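Local coordinates for PUM-HD domain-containing protein (Caenorhabditis elegans, PDB 7CGF) that probably binds the 3' untranslated regions of messenger RNAs through its Pumilio homology domain, held here in complex with a short RNA, at residues A[222-227]-A[232-237]; A[236-241]-A[247-252]. The protein carries 2 engineered substitutions. All blocks are in the same frame, centred on the assembly; numbering follows the deposited sequence.

Interaction 1 (A[222-227]-A[232-237]); sequences DEIANN and YVVQHV. With nucleotides of chain B.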
# COMPACT_ATOMS: atom_id res chain seq x y z
N ASP A 222 11.93 15.26 9.96
CA ASP A 222 13.20 14.56 10.13
C ASP A 222 12.99 13.18 10.75
O ASP A 222 13.62 12.20 10.32
CB ASP A 222 14.16 15.37 10.99
CG ASP A 222 14.64 16.63 10.31
OD1 ASP A 222 14.30 16.86 9.13
OD2 ASP A 222 15.37 17.38 10.98
N GLU A 223 12.11 13.08 11.76
CA GLU A 223 11.87 11.80 12.41
C GLU A 223 11.19 10.83 11.46
O GLU A 223 11.54 9.64 11.41
CB GLU A 223 10.99 11.99 13.64
CG GLU A 223 11.54 12.81 14.76
CD GLU A 223 10.44 13.11 15.75
OE1 GLU A 223 9.79 14.19 15.63
OE2 GLU A 223 10.17 12.21 16.57
N ILE A 224 10.20 11.31 10.71
CA ILE A 224 9.48 10.43 9.80
C ILE A 224 10.38 9.99 8.65
O ILE A 224 10.36 8.82 8.23
CB ILE A 224 8.20 11.13 9.31
CG1 ILE A 224 7.27 11.42 10.50
CG2 ILE A 224 7.44 10.24 8.29
CD1 ILE A 224 6.00 12.17 10.11
N ALA A 225 11.21 10.91 8.15
CA ALA A 225 12.06 10.62 7.00
C ALA A 225 13.09 9.53 7.28
O ALA A 225 13.46 8.79 6.36
CB ALA A 225 12.78 11.89 6.54
N ASN A 226 13.56 9.40 8.53
CA ASN A 226 14.49 8.31 8.82
C ASN A 226 13.84 7.13 9.53
O ASN A 226 14.54 6.30 10.11
CB ASN A 226 15.69 8.81 9.62
CG ASN A 226 16.82 7.80 9.61
OD1 ASN A 226 17.11 7.21 8.57
ND2 ASN A 226 17.40 7.54 10.78
N ASN A 227 12.51 7.04 9.50
CA ASN A 227 11.84 5.88 10.07
C ASN A 227 11.73 4.75 9.04
O ASN A 227 11.63 4.98 7.83
CB ASN A 227 10.47 6.30 10.61
CG ASN A 227 9.71 5.13 11.19
OD1 ASN A 227 8.87 4.55 10.51
ND2 ASN A 227 10.01 4.77 12.44
N TYR A 232 9.07 5.82 3.49
CA TYR A 232 8.20 5.62 2.34
C TYR A 232 7.08 6.65 2.29
O TYR A 232 6.66 7.06 1.20
CB TYR A 232 7.58 4.23 2.37
CG TYR A 232 8.59 3.11 2.21
CD1 TYR A 232 9.03 2.75 0.95
CD2 TYR A 232 9.06 2.41 3.31
CE1 TYR A 232 9.91 1.70 0.77
CE2 TYR A 232 9.96 1.35 3.15
CZ TYR A 232 10.38 1.02 1.87
OH TYR A 232 11.27 -0.04 1.71
N VAL A 233 6.58 7.07 3.45
CA VAL A 233 5.56 8.12 3.48
C VAL A 233 6.13 9.41 2.90
O VAL A 233 5.49 10.08 2.08
CB VAL A 233 5.05 8.32 4.92
CG1 VAL A 233 4.22 9.60 5.05
CG2 VAL A 233 4.23 7.09 5.38
N VAL A 234 7.34 9.77 3.32
CA VAL A 234 7.98 10.97 2.79
C VAL A 234 8.24 10.83 1.29
O VAL A 234 8.06 11.79 0.53
CB VAL A 234 9.28 11.28 3.55
CG1 VAL A 234 10.09 12.36 2.81
CG2 VAL A 234 8.95 11.72 4.97
N GLN A 235 8.66 9.64 0.83
CA GLN A 235 8.84 9.48 -0.61
C GLN A 235 7.53 9.71 -1.36
O GLN A 235 7.52 10.30 -2.44
CB GLN A 235 9.42 8.10 -0.92
CG GLN A 235 10.86 8.02 -0.45
CD GLN A 235 11.47 6.70 -0.83
OE1 GLN A 235 11.66 6.40 -2.01
NE2 GLN A 235 11.72 5.87 0.17
N HIS A 236 6.40 9.32 -0.76
CA HIS A 236 5.10 9.57 -1.38
C HIS A 236 4.74 11.05 -1.40
O HIS A 236 4.09 11.50 -2.35
CB HIS A 236 4.02 8.75 -0.68
CG HIS A 236 3.88 7.37 -1.24
ND1 HIS A 236 4.88 6.42 -1.17
CD2 HIS A 236 2.87 6.79 -1.94
CE1 HIS A 236 4.49 5.32 -1.78
NE2 HIS A 236 3.27 5.51 -2.25
N VAL A 237 5.14 11.82 -0.37
CA VAL A 237 4.97 13.28 -0.39
C VAL A 237 5.75 13.90 -1.55
O VAL A 237 5.23 14.74 -2.29
CB VAL A 237 5.39 13.90 0.95
CG1 VAL A 237 5.25 15.46 0.87
CG2 VAL A 237 4.53 13.35 2.07
P A B 4 12.81 -5.04 2.75
OP1 A B 4 13.01 -6.37 3.37
OP2 A B 4 12.88 -4.89 1.28
O5' A B 4 11.40 -4.51 3.24
C5' A B 4 10.96 -4.84 4.55
C4' A B 4 9.71 -4.10 4.93
O4' A B 4 9.73 -2.75 4.41
C3' A B 4 8.39 -4.64 4.41
O3' A B 4 7.95 -5.81 5.08
C2' A B 4 7.47 -3.45 4.64
O2' A B 4 7.11 -3.36 6.01
C1' A B 4 8.40 -2.28 4.32
N9 A B 4 8.12 -1.68 3.00
C8 A B 4 8.49 -1.93 1.70
N7 A B 4 7.92 -1.08 0.85
C5 A B 4 7.13 -0.25 1.66
C6 A B 4 6.27 0.85 1.45
N6 A B 4 5.98 1.42 0.28
N1 A B 4 5.69 1.39 2.54
C2 A B 4 5.91 0.91 3.74
N3 A B 4 6.69 -0.12 4.06
C4 A B 4 7.26 -0.64 2.97
P U B 3 19.05 -3.94 3.49
OP1 U B 3 18.58 -4.49 4.79
OP2 U B 3 19.30 -4.84 2.34
O5' U B 3 18.04 -2.86 2.91
C5' U B 3 16.76 -3.22 2.43
C4' U B 3 15.71 -2.54 3.25
O4' U B 3 15.81 -1.11 3.08
C3' U B 3 14.26 -2.85 2.91
O3' U B 3 13.86 -4.07 3.49
C2' U B 3 13.52 -1.65 3.49
O2' U B 3 13.29 -1.84 4.87
C1' U B 3 14.54 -0.52 3.33
N1 U B 3 14.20 0.45 2.26
C2 U B 3 13.50 1.54 2.74
O2 U B 3 13.20 1.64 3.92
N3 U B 3 13.16 2.48 1.79
C4 U B 3 13.45 2.43 0.45
O4 U B 3 13.09 3.34 -0.29
C5 U B 3 14.18 1.27 0.03
C6 U B 3 14.52 0.33 0.93
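The carbonyl oxygen of Tyr-232, the residue whose ring meets adenine A4 of chain B, is gripped twice. His-236 ND1 donates to Tyr-232 O at 3.0 Å, and the backbone N of His-236 reaches it from the opposite face of the carbonyl plane. The imidazole bond is bent, with an N-H...O angle of 141°. NE2 of His-236 is hydrogen-bonded to Glu-203, so the imidazole is fixed at both ends.

The adenine lies over one face of the Tyr-232 ring, with C5 of A4 of chain B 3.3 Å above the plane and over its centre. U3 of chain B approaches the same ring obliquely, near its hydroxyl end. Gln-235 reads that uracil: NE2 donates to O4 of U3 of chain B at 2.9 Å in a nearly straight bond (169°). Its chain is extended beyond CG (chi2 -177°), which carries the amide out to the base. This is the PUF recognition pattern, in which one helix supplies an aromatic ring between bases and a polar side chain for a base edge. Asn-231 gives NE2 a further, weak partner.

On the buried side, Val-234 faces helix 221-225, and its CG2 methyl does the touching. That methyl meets Ile-224 CG2 at 3.9 Å, the two side chains crossing at a slant. Val-234 CG2 also lies 3.9 Å from Ala-225 CA, with the Ala-225 CB methyl slightly farther. Ile-224 also packs on Tyr-186 and Ser-189, and Val-234 on Val-269 of helix 266-276.

Interaction 2 (A[236-241]-A[247-252]); sequences HVIEHG and MVIVTR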
# COMPACT_ATOMS: atom_id res chain seq x y z
N HIS A 236 6.40 9.32 -0.76
CA HIS A 236 5.10 9.57 -1.38
C HIS A 236 4.74 11.05 -1.40
O HIS A 236 4.09 11.50 -2.35
CB HIS A 236 4.02 8.75 -0.68
CG HIS A 236 3.88 7.37 -1.24
ND1 HIS A 236 4.88 6.42 -1.17
CD2 HIS A 236 2.87 6.79 -1.94
CE1 HIS A 236 4.49 5.32 -1.78
NE2 HIS A 236 3.27 5.51 -2.25
N VAL A 237 5.14 11.82 -0.37
CA VAL A 237 4.97 13.28 -0.39
C VAL A 237 5.75 13.90 -1.55
O VAL A 237 5.23 14.74 -2.29
CB VAL A 237 5.39 13.90 0.95
CG1 VAL A 237 5.25 15.46 0.87
CG2 VAL A 237 4.53 13.35 2.07
N ILE A 238 7.02 13.50 -1.71
CA ILE A 238 7.81 14.00 -2.83
C ILE A 238 7.10 13.77 -4.15
O ILE A 238 7.00 14.67 -5.00
CB ILE A 238 9.21 13.36 -2.81
CG1 ILE A 238 9.99 13.89 -1.60
CG2 ILE A 238 9.96 13.67 -4.13
CD1 ILE A 238 11.21 13.02 -1.19
N GLU A 239 6.55 12.58 -4.34
CA GLU A 239 5.93 12.28 -5.63
C GLU A 239 4.58 12.96 -5.79
O GLU A 239 4.29 13.51 -6.86
CB GLU A 239 5.79 10.77 -5.81
CG GLU A 239 5.21 10.42 -7.16
CD GLU A 239 5.39 8.97 -7.52
OE1 GLU A 239 6.06 8.24 -6.76
OE2 GLU A 239 4.86 8.57 -8.58
N HIS A 240 3.75 12.94 -4.75
CA HIS A 240 2.34 13.33 -4.87
C HIS A 240 2.02 14.69 -4.26
O HIS A 240 0.86 15.13 -4.36
CB HIS A 240 1.46 12.24 -4.24
CG HIS A 240 1.58 10.92 -4.93
ND1 HIS A 240 0.99 10.67 -6.15
CD2 HIS A 240 2.21 9.78 -4.57
CE1 HIS A 240 1.25 9.42 -6.51
NE2 HIS A 240 2.00 8.86 -5.58
N GLY A 241 2.98 15.36 -3.65
CA GLY A 241 2.76 16.66 -3.05
C GLY A 241 2.84 17.78 -4.08
O GLY A 241 2.96 17.56 -5.28
N MET A 247 9.85 21.76 -2.81
CA MET A 247 10.84 22.78 -2.49
C MET A 247 11.20 22.76 -1.01
O MET A 247 12.39 22.83 -0.66
CB MET A 247 10.32 24.17 -2.92
CG MET A 247 11.17 25.34 -2.44
SD MET A 247 12.86 25.23 -3.07
CE MET A 247 12.55 24.83 -4.72
N VAL A 248 10.21 22.64 -0.13
CA VAL A 248 10.51 22.62 1.29
C VAL A 248 11.38 21.40 1.61
O VAL A 248 12.36 21.50 2.37
CB VAL A 248 9.21 22.65 2.11
CG1 VAL A 248 9.50 22.34 3.57
CG2 VAL A 248 8.56 24.02 2.00
N ILE A 249 11.04 20.25 1.03
CA ILE A 249 11.78 19.02 1.33
C ILE A 249 13.20 19.11 0.79
O ILE A 249 14.17 18.82 1.49
CB ILE A 249 11.04 17.79 0.78
CG1 ILE A 249 9.79 17.53 1.63
CG2 ILE A 249 11.94 16.56 0.80
CD1 ILE A 249 8.87 16.47 1.03
N VAL A 250 13.35 19.57 -0.46
CA VAL A 250 14.68 19.64 -1.07
C VAL A 250 15.54 20.66 -0.36
O VAL A 250 16.75 20.47 -0.21
CB VAL A 250 14.55 19.93 -2.57
CG1 VAL A 250 15.91 20.31 -3.17
CG2 VAL A 250 13.94 18.73 -3.28
N THR A 251 14.94 21.78 0.07
CA THR A 251 15.70 22.76 0.84
C THR A 251 16.19 22.16 2.13
O THR A 251 17.36 22.34 2.51
CB THR A 251 14.84 24.00 1.12
OG1 THR A 251 14.47 24.62 -0.11
CG2 THR A 251 15.58 25.01 1.98
N ARG A 252 15.33 21.42 2.83
CA ARG A 252 15.73 20.82 4.10
C ARG A 252 16.80 19.76 3.91
O ARG A 252 17.76 19.69 4.68
CB ARG A 252 14.51 20.24 4.82
CG ARG A 252 14.84 19.79 6.23
CD ARG A 252 13.60 19.72 7.10
NE ARG A 252 13.97 19.46 8.48
CZ ARG A 252 14.08 20.40 9.41
NH1 ARG A 252 13.83 21.67 9.10
NH2 ARG A 252 14.44 20.07 10.65
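Val-237 faces helix 243-255, and its CG1 meets Ile-249 CD1 at 3.8 Å. With CG1 anti to the backbone N (chi1 177°), it is this branch, not CG2, that meets Ile-249.

Ile-238 comes next. Its CB does not aim straight at the other helix, but the end of the side chain swings nearer. Its CG1 lies 3.9 Å from Ile-249 CD1. Ile-238 CD1 touches the second branch, Ile-249 CG2, at 4.1 Å. Ile-249 therefore sends both its branches to Ile-238, while its CD1 also lies against Val-237. All these contacts are apolar and buried, and no hydrogen bond crosses between the two segments.

Glu-239 turns to another side, where OE1 pairs with Lys-272. Its CG sits over one face of the His-240 ring. At Gly-241 the chain leaves helical geometry. Its N still bonds to Val-237 O at 2.7 Å, and Arg-246 holds the carbonyl oxygens of Ile-238 and Gly-241, tying the turn to the next helix.

In that helix Thr-251 OG1 donates to Met-247 O at 2.8 Å, from above the carbonyl plane.

The contact joins helices 230-240 and 243-255, which follow each other in the chain within the helical-repeat solenoid of the PUM-HD. Ile-238 also packs on helix 266-276, and Val-237 and Ile-249 on helix 207-219. Met-247, Val-250 and Thr-251 pack on helix 279-290.

From the N terminus, helix 221-225 runs into the loop that interaction 1 closes, skipping four residues, 228-231. Helix 230-240 follows and serves both contacts. The chain turns at residues 241-242 and enters helix 243-255; interaction 2 closes this second loop. The loops follow one another and neither nest nor cross. They share His-236 and Val-237, and their centres lie about 10 Å apart. A salt bridge between Asp-222 OD1 and Arg-252 NE, 2.7 Å long, joins the first segment to the last. Three successive helices are thus tied together, with helix 230-240 presenting its RNA-reading residues in interaction 1.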